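Local coordinates for core protein VP4 (Bluetongue virus, PDB 2JHP) that caps the 5' end of viral messenger RNA as a multifunctional enzyme of the virus core and forms part of the inner capsid, at residues P422-V427 / D447-P452; T435-R440 / M497-S502; C318-L323 / L336-R341; A284-G289 / K306-N311. All blocks are in the same frame, centred on the assembly; numbering follows the deposited sequence.

Interactions 1 and 2 touch each other, and interactions 3 and 4 touch each other; the two groups are far apart, with nearest atoms of 1 and 3 about 25 Å from one another. Each group is built on or against its own seven-stranded mixed sheet, and both sheets have the strand order 3-2-1-4-5-7-6. Interactions 2 and 3 are buried pairings of sheet strands, the first inner and regular, the second at a sheet edge and broken by a bulge. Interaction 1 is partly buried, a helix packed on a loop without polar bonds between them. Interaction 4 is buried too and joins a helix to a sheet strand, but through charges; that strand neighbours strand 335-341 of interaction 3.

Interaction 1 (P422-V427 / D447-P452); sequences PSIYEV and DDFALP
This is a small apolar contact in which Ile424 and Tyr425 of helix 421-430 meet Phe449 and Leu451 of the loop leading into helix 453-460. Leu451 is central. Its CD1 branch lies 3.5 Å from Tyr425 OH and approaches the phenol ring obliquely. Leu451 CD1 is also 4.2 Å from Ile424 CG2. The Tyr425 and Leu451 side chains come from opposite directions, as do those of Ile424 and Phe449. Ile424 CD1 reaches the rim of the Phe449 ring near its plane, 3.9 Å from Phe449 CZ. The chain of Ile424 is extended at its end (chi2 174°), which carries CD1 out to that ring. Around the contact, Tyr425 also packs on Thr455 and Val456 of helix 453-460. Leu451 touches Ala436 and is backbone-bonded to Trp437, which holds the loop beside the end of strand 433-437. Pro452 takes the N-cap position of the next helix. The side chain of Ile424 is about 7 Å from bound S-adenosyl-L-homocysteine. Between the two segments the contact rests on van der Waals packing and the hydrophobic effect, which set no strict direction for the groups that meet.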
loop_
_atom_site.group_PDB
_atom_site.type_symbol
_atom_site.label_atom_id
_atom_site.label_comp_id
_atom_site.label_asym_id
_atom_site.label_seq_id
_atom_site.Cartn_x
_atom_site.Cartn_y
_atom_site.Cartn_z
ATOM N N PRO A 422 -11.936 16.037 -11.003
ATOM C CA PRO A 422 -13.022 15.342 -11.686
ATOM C C PRO A 422 -12.730 13.860 -11.885
ATOM O O PRO A 422 -13.552 13.020 -11.511
ATOM C CB PRO A 422 -13.106 16.053 -13.043
ATOM C CG PRO A 422 -12.611 17.453 -12.763
ATOM C CD PRO A 422 -11.549 17.284 -11.694
ATOM N N SER A 423 -11.561 13.541 -12.439
ATOM C CA SER A 423 -11.259 12.160 -12.805
ATOM C C SER A 423 -10.890 11.359 -11.565
ATOM O O SER A 423 -11.002 10.128 -11.563
ATOM C CB SER A 423 -10.154 12.093 -13.871
ATOM O OG SER A 423 -8.917 12.545 -13.346
ATOM N N ILE A 424 -10.449 12.067 -10.520
ATOM C CA ILE A 424 -10.195 11.469 -9.209
ATOM C C ILE A 424 -11.521 11.018 -8.615
ATOM O O ILE A 424 -11.666 9.865 -8.237
ATOM C CB ILE A 424 -9.430 12.443 -8.241
ATOM C CG1 ILE A 424 -7.970 12.624 -8.695
ATOM C CG2 ILE A 424 -9.511 11.966 -6.774
ATOM C CD1 ILE A 424 -7.178 13.657 -7.910
ATOM N N TYR A 425 -12.494 11.921 -8.566
ATOM C CA TYR A 425 -13.824 11.587 -8.056
ATOM C C TYR A 425 -14.506 10.510 -8.905
ATOM O O TYR A 425 -15.226 9.665 -8.381
ATOM C CB TYR A 425 -14.694 12.848 -7.916
ATOM C CG TYR A 425 -14.244 13.754 -6.789
ATOM C CD1 TYR A 425 -13.749 15.041 -7.042
ATOM C CD2 TYR A 425 -14.286 13.315 -5.466
ATOM C CE1 TYR A 425 -13.309 15.870 -5.989
ATOM C CE2 TYR A 425 -13.838 14.139 -4.412
ATOM C CZ TYR A 425 -13.366 15.401 -4.679
ATOM O OH TYR A 425 -12.957 16.153 -3.620
ATOM N N GLU A 426 -14.238 10.530 -10.207
ATOM C CA GLU A 426 -14.728 9.508 -11.127
ATOM C C GLU A 426 -14.193 8.125 -10.743
ATOM O O GLU A 426 -14.908 7.132 -10.851
ATOM C CB GLU A 426 -14.351 9.858 -12.570
ATOM C CG GLU A 426 -15.267 9.275 -13.638
ATOM C CD GLU A 426 -16.303 10.273 -14.160
ATOM O OE1 GLU A 426 -15.917 11.435 -14.441
ATOM O OE2 GLU A 426 -17.497 9.898 -14.313
ATOM N N VAL A 427 -12.947 8.058 -10.280
ATOM C CA VAL A 427 -12.410 6.808 -9.733
ATOM C C VAL A 427 -13.110 6.391 -8.427
ATOM O O VAL A 427 -13.543 5.244 -8.286
ATOM C CB VAL A 427 -10.885 6.878 -9.516
ATOM C CG1 VAL A 427 -10.398 5.669 -8.740
ATOM C CG2 VAL A 427 -10.170 6.972 -10.840
ATOM N N ASP A 447 4.023 13.530 0.308
ATOM C CA ASP A 447 3.938 14.538 -0.749
ATOM C C ASP A 447 2.592 14.575 -1.494
ATOM O O ASP A 447 2.545 14.608 -2.727
ATOM C CB ASP A 447 5.071 14.281 -1.744
ATOM C CG ASP A 447 5.236 15.412 -2.763
ATOM O OD1 ASP A 447 5.602 16.552 -2.367
ATOM O OD2 ASP A 447 5.015 15.144 -3.971
ATOM N N ASP A 448 1.496 14.578 -0.750
ATOM C CA ASP A 448 0.175 14.613 -1.361
ATOM C C ASP A 448 -0.472 15.972 -1.158
ATOM O O ASP A 448 -0.150 16.679 -0.214
ATOM C CB ASP A 448 -0.712 13.523 -0.760
ATOM C CG ASP A 448 -0.604 12.197 -1.501
ATOM O OD1 ASP A 448 -1.611 11.443 -1.550
ATOM O OD2 ASP A 448 0.483 11.907 -2.037
ATOM N N PHE A 449 -1.378 16.340 -2.061
ATOM C CA PHE A 449 -2.230 17.489 -1.844
ATOM C C PHE A 449 -3.531 17.005 -1.214
ATOM O O PHE A 449 -3.980 15.885 -1.471
ATOM C CB PHE A 449 -2.476 18.240 -3.153
ATOM C CG PHE A 449 -3.270 17.461 -4.176
ATOM C CD1 PHE A 449 -4.675 17.544 -4.223
ATOM C CD2 PHE A 449 -2.626 16.666 -5.111
ATOM C CE1 PHE A 449 -5.402 16.856 -5.166
ATOM C CE2 PHE A 449 -3.372 15.963 -6.062
ATOM C CZ PHE A 449 -4.755 16.063 -6.079
ATOM N N ALA A 450 -4.123 17.855 -0.380
ATOM C CA ALA A 450 -5.362 17.552 0.329
ATOM C C ALA A 450 -6.611 17.941 -0.457
ATOM O O ALA A 450 -6.722 19.062 -0.925
ATOM C CB ALA A 450 -5.360 18.241 1.691
ATOM N N LEU A 451 -7.546 17.002 -0.594
ATOM C CA LEU A 451 -8.897 17.287 -1.090
ATOM C C LEU A 451 -9.691 17.889 0.060
ATOM O O LEU A 451 -9.559 17.437 1.190
ATOM C CB LEU A 451 -9.603 16.004 -1.567
ATOM C CG LEU A 451 -9.144 15.275 -2.830
ATOM C CD1 LEU A 451 -10.136 14.205 -3.223
ATOM C CD2 LEU A 451 -8.894 16.246 -3.985
ATOM N N PRO A 452 -10.477 18.948 -0.206
ATOM C CA PRO A 452 -11.344 19.460 0.859
ATOM C C PRO A 452 -12.283 18.380 1.369
ATOM O O PRO A 452 -12.989 17.770 0.577
ATOM C CB PRO A 452 -12.123 20.591 0.156
ATOM C CG PRO A 452 -11.243 21.021 -0.960
ATOM C CD PRO A 452 -10.585 19.767 -1.436
#

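Interaction 2 (T435-R440 / M497-S502); sequences TAWVGR and MNFAVS
Ala436 and Ala500 form the hydrogen-bonded pair of an antiparallel strand pairing between 435-437 and 499-502. Ala436 N gives to Ala500 O at 2.8 Å. Ala500 N returns a bond to Ala436 O at 2.6 Å, nearly in line with the carbonyl. Thr435 with Val501 and Trp437 with Phe499 are the non-hydrogen-bonded pairs on either side. Past the strand, Asn498 O accepts from Val438 N at 2.7 Å with an almost straight N-H (175°), and weakly from Gly439 N. One carbonyl thus meets two successive N-H groups where the chain leaves the strand.

The aromatic contacts lie on the face with Thr435 and Val501. Trp437 and Phe499 make a T-shaped stack: the edge of the indole six-membered ring points at the face of Phe499, with planes at 87° and centroids 5.0 Å apart. Trp437 CG is anti to its backbone N (chi1 -178°), which sends the indole toward its neighbours across the pairing. Asn498 lies alongside it. Asn498 CB sits over the indole face as a CH-pi contact, 3.7 Å from the centroid of the Trp437 six-membered ring.

Apolar contacts finish the pairing. Thr435 CG2 meets Val501 CG2, while Val438 CG1 meets Ala500 CB at 3.9 Å under helix 453-460. Thr435 OG1 is bonded to Phe410 N.

Phe499 also stacks edge-to-face with Phe410 and Trp495, both of the guanine pocket, and its side chain is about 4 Å from the bound base. Strand 499-503 runs reversed between 433-437 and 466-469. This order is that of Rossmann-like methyltransferases, consistent with the family's Rossmann kinship.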
loop_
_atom_site.group_PDB
_atom_site.type_symbol
_atom_site.label_atom_id
_atom_site.label_comp_id
_atom_site.label_asym_id
_atom_site.label_seq_id
_atom_site.Cartn_x
_atom_site.Cartn_y
_atom_site.Cartn_z
ATOM N N THR A 435 -8.439 5.600 -1.850
ATOM C CA THR A 435 -8.041 6.551 -0.811
ATOM C C THR A 435 -7.714 7.922 -1.391
ATOM O O THR A 435 -7.264 8.028 -2.522
ATOM C CB THR A 435 -6.811 6.077 -0.011
ATOM O OG1 THR A 435 -5.724 5.851 -0.911
ATOM C CG2 THR A 435 -7.115 4.822 0.780
ATOM N N ALA A 436 -7.945 8.954 -0.589
ATOM C CA ALA A 436 -7.568 10.308 -0.932
ATOM C C ALA A 436 -7.091 11.049 0.311
ATOM O O ALA A 436 -7.697 10.978 1.378
ATOM C CB ALA A 436 -8.728 11.044 -1.579
ATOM N N TRP A 437 -5.991 11.758 0.157
ATOM C CA TRP A 437 -5.423 12.545 1.234
ATOM C C TRP A 437 -6.246 13.823 1.523
ATOM O O TRP A 437 -6.550 14.584 0.601
ATOM C CB TRP A 437 -3.987 12.916 0.869
ATOM C CG TRP A 437 -3.300 13.679 1.908
ATOM C CD1 TRP A 437 -3.206 15.038 1.995
ATOM C CD2 TRP A 437 -2.588 13.158 3.032
ATOM N NE1 TRP A 437 -2.462 15.398 3.097
ATOM C CE2 TRP A 437 -2.078 14.260 3.754
ATOM C CE3 TRP A 437 -2.316 11.871 3.493
ATOM C CZ2 TRP A 437 -1.317 14.113 4.912
ATOM C CZ3 TRP A 437 -1.568 11.716 4.651
ATOM C CH2 TRP A 437 -1.071 12.838 5.349
ATOM N N VAL A 438 -6.594 14.033 2.796
ATOM C CA VAL A 438 -7.403 15.167 3.221
ATOM C C VAL A 438 -6.705 15.934 4.338
ATOM O O VAL A 438 -7.168 17.004 4.746
ATOM C CB VAL A 438 -8.827 14.747 3.676
ATOM C CG1 VAL A 438 -9.651 14.240 2.496
ATOM C CG2 VAL A 438 -8.769 13.715 4.790
ATOM N N GLY A 439 -5.596 15.387 4.837
ATOM C CA GLY A 439 -4.840 16.008 5.903
ATOM C C GLY A 439 -4.347 17.402 5.548
ATOM O O GLY A 439 -3.874 17.632 4.439
ATOM N N ARG A 440 -4.470 18.334 6.491
ATOM C CA ARG A 440 -4.067 19.728 6.254
ATOM C C ARG A 440 -2.805 20.123 7.008
ATOM O O ARG A 440 -2.193 21.134 6.672
ATOM C CB ARG A 440 -5.204 20.713 6.582
ATOM C CG ARG A 440 -6.485 20.426 5.849
ATOM C CD ARG A 440 -7.416 21.599 5.901
ATOM N NE ARG A 440 -8.139 21.701 4.639
ATOM C CZ ARG A 440 -7.825 22.519 3.637
ATOM N NH1 ARG A 440 -6.795 23.354 3.735
ATOM N NH2 ARG A 440 -8.558 22.506 2.528
ATOM N N MET A 497 -6.831 9.046 9.806
ATOM C CA MET A 497 -7.679 10.223 9.643
ATOM C C MET A 497 -7.158 11.325 8.721
ATOM O O MET A 497 -7.870 12.296 8.478
ATOM C CB MET A 497 -8.062 10.789 11.006
ATOM C CG MET A 497 -9.212 10.039 11.643
ATOM S SD MET A 497 -9.576 10.508 13.325
ATOM C CE MET A 497 -10.753 11.804 13.030
ATOM N N ASN A 498 -5.935 11.183 8.208
ATOM C CA ASN A 498 -5.468 12.025 7.110
ATOM C C ASN A 498 -6.031 11.616 5.756
ATOM O O ASN A 498 -5.831 12.326 4.771
ATOM C CB ASN A 498 -3.951 11.970 7.005
ATOM C CG ASN A 498 -3.255 12.676 8.153
ATOM O OD1 ASN A 498 -3.649 13.764 8.568
ATOM N ND2 ASN A 498 -2.206 12.055 8.666
ATOM N N PHE A 499 -6.697 10.458 5.695
ATOM C CA PHE A 499 -7.201 9.926 4.430
ATOM C C PHE A 499 -8.736 9.889 4.390
ATOM O O PHE A 499 -9.407 9.657 5.409
ATOM C CB PHE A 499 -6.635 8.525 4.140
ATOM C CG PHE A 499 -5.117 8.469 3.931
ATOM C CD1 PHE A 499 -4.252 8.164 4.981
ATOM C CD2 PHE A 499 -4.558 8.656 2.662
ATOM C CE1 PHE A 499 -2.864 8.090 4.758
ATOM C CE2 PHE A 499 -3.198 8.579 2.460
ATOM C CZ PHE A 499 -2.351 8.297 3.514
ATOM N N ALA A 500 -9.299 10.142 3.218
ATOM C CA ALA A 500 -10.672 9.733 2.995
ATOM C C ALA A 500 -10.608 8.407 2.283
ATOM O O ALA A 500 -9.716 8.187 1.458
ATOM C CB ALA A 500 -11.493 10.773 2.171
ATOM N N VAL A 501 -11.545 7.527 2.632
ATOM C CA VAL A 501 -11.652 6.214 2.015
ATOM C C VAL A 501 -13.051 5.988 1.506
ATOM O O VAL A 501 -14.041 6.233 2.206
ATOM C CB VAL A 501 -11.303 5.077 2.986
ATOM C CG1 VAL A 501 -11.334 3.760 2.256
ATOM C CG2 VAL A 501 -9.939 5.294 3.617
ATOM N N SER A 502 -13.118 5.501 0.277
ATOM C CA SER A 502 -14.377 5.118 -0.342
ATOM C C SER A 502 -14.447 3.601 -0.444
ATOM O O SER A 502 -13.457 2.965 -0.766
ATOM C CB SER A 502 -14.474 5.765 -1.727
ATOM O OG SER A 502 -13.394 5.362 -2.559
#

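Interaction 3 (C318-L323 / L336-R341); sequences CISTYL and LRNFMR
Tyr322 and Phe339 lie side by side and point the same way, their rings meeting obliquely at 3.5 Å between Tyr322 CD1 and Phe339 CD2. One face of the Tyr322 ring has Thr321 CG2 above its rim; one face of the Phe339 ring has Arg341 N. The third flat group is the amide of Asn338. With chi1 at -174°, the Asn338 side chain swings away from its own N, and ND2 reaches the other segment. There ND2 makes weak bonds to Ser320 OG and Tyr322 O, and Leu323 CD2 packs 3.6 Å from Asn338 CG.

The backbones form a classic beta bulge. Thr321 N and Tyr322 N both give to Phe339 O, each at 2.9 Å, and Phe339 N gives back to Tyr322 O. Thr321 OG1 extends the pairing by accepting from Arg341 N at 2.8 Å. Ile319 CG2 touches Met340 CE at 3.8 Å.

Strands 322-324 and 335-341 are a hairpin at the sheet edge, and the bulge falls where the chain passes from strand 315-320, which pairs with 357-362, into this sheet. Strand 335-341 lies beside 302-308. Phe339 packs on Ile186 of helix 178-186, and Met340 packs on Ala293 of helix 280-295.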
loop_
_atom_site.group_PDB
_atom_site.type_symbol
_atom_site.label_atom_id
_atom_site.label_comp_id
_atom_site.label_asym_id
_atom_site.label_seq_id
_atom_site.Cartn_x
_atom_site.Cartn_y
_atom_site.Cartn_z
ATOM N N CYS A 318 23.690 -7.537 -30.085
ATOM C CA CYS A 318 23.085 -8.593 -29.292
ATOM C C CYS A 318 21.560 -8.604 -29.466
ATOM O O CYS A 318 20.992 -7.698 -30.075
ATOM C CB CYS A 318 23.439 -8.408 -27.818
ATOM S SG CYS A 318 22.618 -7.024 -27.045
ATOM N N ILE A 319 20.912 -9.633 -28.924
ATOM C CA ILE A 319 19.466 -9.761 -28.987
ATOM C C ILE A 319 18.894 -9.417 -27.615
ATOM O O ILE A 319 19.142 -10.117 -26.631
ATOM C CB ILE A 319 19.049 -11.173 -29.421
ATOM C CG1 ILE A 319 19.624 -11.497 -30.804
ATOM C CG2 ILE A 319 17.539 -11.291 -29.440
ATOM C CD1 ILE A 319 19.780 -12.974 -31.062
ATOM N N SER A 320 18.132 -8.332 -27.550
ATOM C CA SER A 320 17.731 -7.783 -26.263
ATOM C C SER A 320 16.395 -7.040 -26.257
ATOM O O SER A 320 15.889 -6.620 -27.296
ATOM C CB SER A 320 18.832 -6.847 -25.741
ATOM O OG SER A 320 18.484 -6.300 -24.476
ATOM N N THR A 321 15.838 -6.898 -25.059
ATOM C CA THR A 321 14.785 -5.927 -24.788
ATOM C C THR A 321 15.401 -4.796 -23.947
ATOM O O THR A 321 15.346 -3.628 -24.330
ATOM C CB THR A 321 13.566 -6.581 -24.080
ATOM O OG1 THR A 321 12.894 -7.480 -24.977
ATOM C CG2 THR A 321 12.576 -5.521 -23.589
ATOM N N TYR A 322 16.000 -5.153 -22.814
ATOM C CA TYR A 322 16.734 -4.186 -22.000
ATOM C C TYR A 322 18.089 -4.740 -21.588
ATOM O O TYR A 322 18.285 -5.950 -21.543
ATOM C CB TYR A 322 15.967 -3.808 -20.724
ATOM C CG TYR A 322 14.576 -3.230 -20.900
ATOM C CD1 TYR A 322 13.483 -3.836 -20.301
ATOM C CD2 TYR A 322 14.358 -2.060 -21.637
ATOM C CE1 TYR A 322 12.205 -3.306 -20.437
ATOM C CE2 TYR A 322 13.085 -1.527 -21.784
ATOM C CZ TYR A 322 12.015 -2.152 -21.180
ATOM O OH TYR A 322 10.752 -1.627 -21.315
ATOM N N LEU A 323 19.019 -3.835 -21.306
ATOM C CA LEU A 323 20.233 -4.166 -20.573
ATOM C C LEU A 323 20.259 -3.297 -19.321
ATOM O O LEU A 323 20.082 -2.075 -19.393
ATOM C CB LEU A 323 21.486 -3.922 -21.419
ATOM C CG LEU A 323 21.636 -4.645 -22.763
ATOM C CD1 LEU A 323 22.797 -4.048 -23.571
ATOM C CD2 LEU A 323 21.822 -6.144 -22.595
ATOM N N LEU A 336 26.387 -6.851 -17.056
ATOM C CA LEU A 336 25.002 -6.435 -16.899
ATOM C C LEU A 336 24.124 -7.656 -17.036
ATOM O O LEU A 336 24.629 -8.777 -17.139
ATOM C CB LEU A 336 24.626 -5.403 -17.964
ATOM C CG LEU A 336 25.523 -4.169 -18.090
ATOM C CD1 LEU A 336 25.177 -3.453 -19.360
ATOM C CD2 LEU A 336 25.412 -3.224 -16.898
ATOM N N ARG A 337 22.813 -7.438 -17.028
ATOM C CA ARG A 337 21.853 -8.497 -17.321
ATOM C C ARG A 337 21.011 -8.107 -18.519
ATOM O O ARG A 337 20.636 -6.944 -18.687
ATOM C CB ARG A 337 20.970 -8.803 -16.111
ATOM C CG ARG A 337 21.691 -9.498 -14.969
ATOM C CD ARG A 337 22.178 -10.873 -15.374
ATOM N NE ARG A 337 23.200 -11.370 -14.461
ATOM C CZ ARG A 337 23.833 -12.534 -14.592
ATOM N NH1 ARG A 337 23.537 -13.359 -15.590
ATOM N NH2 ARG A 337 24.758 -12.885 -13.710
ATOM N N ASN A 338 20.751 -9.089 -19.367
ATOM C CA ASN A 338 19.996 -8.871 -20.580
ATOM C C ASN A 338 18.606 -9.405 -20.377
ATOM O O ASN A 338 18.408 -10.617 -20.321
ATOM C CB ASN A 338 20.668 -9.583 -21.755
ATOM C CG ASN A 338 20.015 -9.267 -23.089
ATOM O OD1 ASN A 338 20.451 -9.763 -24.119
ATOM N ND2 ASN A 338 18.970 -8.452 -23.078
ATOM N N PHE A 339 17.651 -8.495 -20.234
ATOM C CA PHE A 339 16.258 -8.886 -20.160
ATOM C C PHE A 339 15.652 -8.953 -21.561
ATOM O O PHE A 339 15.816 -8.030 -22.372
ATOM C CB PHE A 339 15.446 -7.950 -19.253
ATOM C CG PHE A 339 13.968 -8.219 -19.289
ATOM C CD1 PHE A 339 13.440 -9.366 -18.703
ATOM C CD2 PHE A 339 13.107 -7.347 -19.940
ATOM C CE1 PHE A 339 12.078 -9.625 -18.753
ATOM C CE2 PHE A 339 11.747 -7.599 -19.995
ATOM C CZ PHE A 339 11.229 -8.736 -19.402
ATOM N N MET A 340 14.957 -10.053 -21.827
ATOM C CA MET A 340 14.346 -10.289 -23.118
ATOM C C MET A 340 12.863 -10.546 -22.897
ATOM O O MET A 340 12.491 -11.519 -22.234
ATOM C CB MET A 340 14.987 -11.503 -23.809
ATOM C CG MET A 340 16.501 -11.413 -24.086
ATOM S SD MET A 340 17.241 -12.930 -24.762
ATOM C CE MET A 340 16.363 -13.077 -26.306
ATOM N N ARG A 341 12.016 -9.662 -23.429
ATOM C CA ARG A 341 10.571 -9.880 -23.406
ATOM C C ARG A 341 10.190 -10.635 -24.664
ATOM O O ARG A 341 10.480 -10.200 -25.782
ATOM C CB ARG A 341 9.806 -8.569 -23.312
ATOM C CG ARG A 341 8.366 -8.751 -22.800
ATOM C CD ARG A 341 7.373 -8.159 -23.764
ATOM N NE ARG A 341 7.163 -9.023 -24.913
ATOM C CZ ARG A 341 6.834 -8.605 -26.127
ATOM N NH1 ARG A 341 6.674 -7.312 -26.376
ATOM N NH2 ARG A 341 6.670 -9.490 -27.098
#

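Interaction 4 (A284-G289 / K306-N311); sequences AEDRLG and KHRIPN
Arg308 NH1 is gripped by two carboxylates of helix 280-295. It donates to Glu285 OE1 and to Asp286 OD1, both at 3.1 Å, and both are salt bridges. The two bonds differ in shape. Glu285 OE1 lies in the guanidinium plane and is met nearly along its own C-O axis, by an N-H that is almost straight (169°). The two flat groups are nearly coplanar. Asp286 is turned 41° against the guanidinium, and its OD1 is met from above the carboxylate plane.

The second oxygen of Asp286 accepts a hydrogen bond from the main chain: Arg308 N gives to Asp286 OD2 at 2.9 Å, on the syn side but out of the carboxylate plane. One aspartate therefore holds both the main chain and the side chain of Arg308. Chi1 of the arginine (35°) sets CG beside the carboxylate, and the bend at chi2 keeps CD there too. Lys306 CD lies against one face of the guanidinium, toward its rim.

Arg287 closes the network. Its NH2 is a long 3.7 Å from Asp286 OD2, an attraction of charges without a directed N-H. Its edge approaches the His307 ring, with Arg287 NH1 3.8 Å from His307 CD2. Its main charged partner is Glu290, and Phe283 adds a cation-pi contact.

The helix is thus tied to strand 302-308 of the sheet by charge, close to bound S-adenosyl-L-homocysteine, which is about 5 Å from the Glu285 side chain. With two arginines and a backbone N-H about it, buried Asp286 would be expected to stay ionised.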
loop_
_atom_site.group_PDB
_atom_site.type_symbol
_atom_site.label_atom_id
_atom_site.label_comp_id
_atom_site.label_asym_id
_atom_site.label_seq_id
_atom_site.Cartn_x
_atom_site.Cartn_y
_atom_site.Cartn_z
ATOM N N ALA A 284 30.668 -15.450 -27.253
ATOM C CA ALA A 284 29.881 -16.461 -27.957
ATOM C C ALA A 284 28.932 -17.227 -27.027
ATOM O O ALA A 284 27.951 -17.801 -27.489
ATOM C CB ALA A 284 30.789 -17.412 -28.730
ATOM N N GLU A 285 29.232 -17.235 -25.731
ATOM C CA GLU A 285 28.323 -17.815 -24.721
ATOM C C GLU A 285 27.134 -16.919 -24.434
ATOM O O GLU A 285 26.005 -17.395 -24.389
ATOM C CB GLU A 285 29.043 -18.131 -23.404
ATOM C CG GLU A 285 30.109 -19.211 -23.527
ATOM C CD GLU A 285 30.993 -19.288 -22.298
ATOM O OE1 GLU A 285 31.070 -18.283 -21.547
ATOM O OE2 GLU A 285 31.611 -20.354 -22.090
ATOM N N ASP A 286 27.388 -15.630 -24.231
ATOM C CA ASP A 286 26.302 -14.687 -23.982
ATOM C C ASP A 286 25.371 -14.648 -25.191
ATOM O O ASP A 286 24.152 -14.691 -25.030
ATOM C CB ASP A 286 26.835 -13.281 -23.663
ATOM C CG ASP A 286 27.638 -13.217 -22.351
ATOM O OD1 ASP A 286 27.652 -14.202 -21.568
ATOM O OD2 ASP A 286 28.238 -12.150 -22.102
ATOM N N ARG A 287 25.961 -14.585 -26.387
ATOM C CA ARG A 287 25.220 -14.605 -27.653
ATOM C C ARG A 287 24.406 -15.888 -27.841
ATOM O O ARG A 287 23.337 -15.852 -28.452
ATOM C CB ARG A 287 26.160 -14.440 -28.872
ATOM C CG ARG A 287 26.681 -13.021 -29.212
ATOM C CD ARG A 287 26.015 -11.883 -28.399
ATOM N NE ARG A 287 26.885 -11.429 -27.310
ATOM C CZ ARG A 287 26.472 -10.785 -26.224
ATOM N NH1 ARG A 287 25.186 -10.513 -26.053
ATOM N NH2 ARG A 287 27.353 -10.421 -25.296
ATOM N N LEU A 288 24.929 -17.011 -27.340
ATOM C CA LEU A 288 24.274 -18.314 -27.489
ATOM C C LEU A 288 22.993 -18.384 -26.674
ATOM O O LEU A 288 21.957 -18.817 -27.183
ATOM C CB LEU A 288 25.200 -19.464 -27.079
ATOM C CG LEU A 288 24.621 -20.872 -27.259
ATOM C CD1 LEU A 288 24.274 -21.113 -28.731
ATOM C CD2 LEU A 288 25.567 -21.962 -26.738
ATOM N N GLY A 289 23.090 -17.957 -25.413
ATOM C CA GLY A 289 21.962 -17.921 -24.491
ATOM C C GLY A 289 20.808 -17.123 -25.044
ATOM O O GLY A 289 19.652 -17.533 -24.930
ATOM N N LYS A 306 23.028 -13.573 -19.022
ATOM C CA LYS A 306 24.316 -13.033 -18.594
ATOM C C LYS A 306 24.884 -12.122 -19.681
ATOM O O LYS A 306 24.835 -12.456 -20.865
ATOM C CB LYS A 306 25.281 -14.182 -18.325
ATOM C CG LYS A 306 26.440 -13.851 -17.415
ATOM C CD LYS A 306 27.541 -14.905 -17.553
ATOM C CE LYS A 306 28.210 -15.206 -16.222
ATOM N NZ LYS A 306 28.467 -13.968 -15.448
ATOM N N HIS A 307 25.413 -10.971 -19.284
ATOM C CA HIS A 307 25.883 -10.003 -20.260
ATOM C C HIS A 307 27.194 -9.336 -19.867
ATOM O O HIS A 307 27.190 -8.237 -19.313
ATOM C CB HIS A 307 24.814 -8.935 -20.497
ATOM C CG HIS A 307 25.020 -8.143 -21.748
ATOM N ND1 HIS A 307 25.722 -6.957 -21.769
ATOM C CD2 HIS A 307 24.621 -8.368 -23.023
ATOM C CE1 HIS A 307 25.741 -6.484 -23.002
ATOM N NE2 HIS A 307 25.086 -7.323 -23.784
ATOM N N ARG A 308 28.316 -9.989 -20.153
ATOM C CA ARG A 308 29.624 -9.352 -19.926
ATOM C C ARG A 308 29.988 -8.445 -21.097
ATOM O O ARG A 308 29.883 -8.845 -22.252
ATOM C CB ARG A 308 30.756 -10.364 -19.605
ATOM C CG ARG A 308 30.692 -11.717 -20.326
ATOM C CD ARG A 308 29.901 -12.793 -19.540
ATOM N NE ARG A 308 30.768 -13.820 -18.974
ATOM C CZ ARG A 308 30.936 -15.032 -19.493
ATOM N NH1 ARG A 308 30.300 -15.393 -20.606
ATOM N NH2 ARG A 308 31.757 -15.883 -18.896
ATOM N N ILE A 309 30.374 -7.211 -20.778
ATOM C CA ILE A 309 30.836 -6.242 -21.775
ATOM C C ILE A 309 32.275 -6.547 -22.191
ATOM O O ILE A 309 33.163 -6.629 -21.338
ATOM C CB ILE A 309 30.794 -4.801 -21.240
ATOM C CG1 ILE A 309 29.585 -4.614 -20.328
ATOM C CG2 ILE A 309 30.803 -3.797 -22.405
ATOM C CD1 ILE A 309 29.769 -3.578 -19.237
ATOM N N PRO A 310 32.503 -6.722 -23.507
ATOM C CA PRO A 310 33.832 -6.979 -24.089
ATOM C C PRO A 310 34.825 -5.828 -23.877
ATOM O O PRO A 310 34.415 -4.690 -23.628
ATOM C CB PRO A 310 33.531 -7.162 -25.580
ATOM C CG PRO A 310 32.213 -6.468 -25.799
ATOM C CD PRO A 310 31.443 -6.703 -24.536
ATOM N N ASN A 311 36.117 -6.124 -23.972
ATOM C CA ASN A 311 37.152 -5.117 -23.757
ATOM C C ASN A 311 37.678 -4.562 -25.069
ATOM O O ASN A 311 37.982 -3.373 -25.180
ATOM C CB ASN A 311 38.310 -5.703 -22.946
ATOM C CG ASN A 311 37.871 -6.239 -21.593
ATOM O OD1 ASN A 311 36.708 -6.092 -21.187
ATOM N ND2 ASN A 311 38.813 -6.865 -20.884
#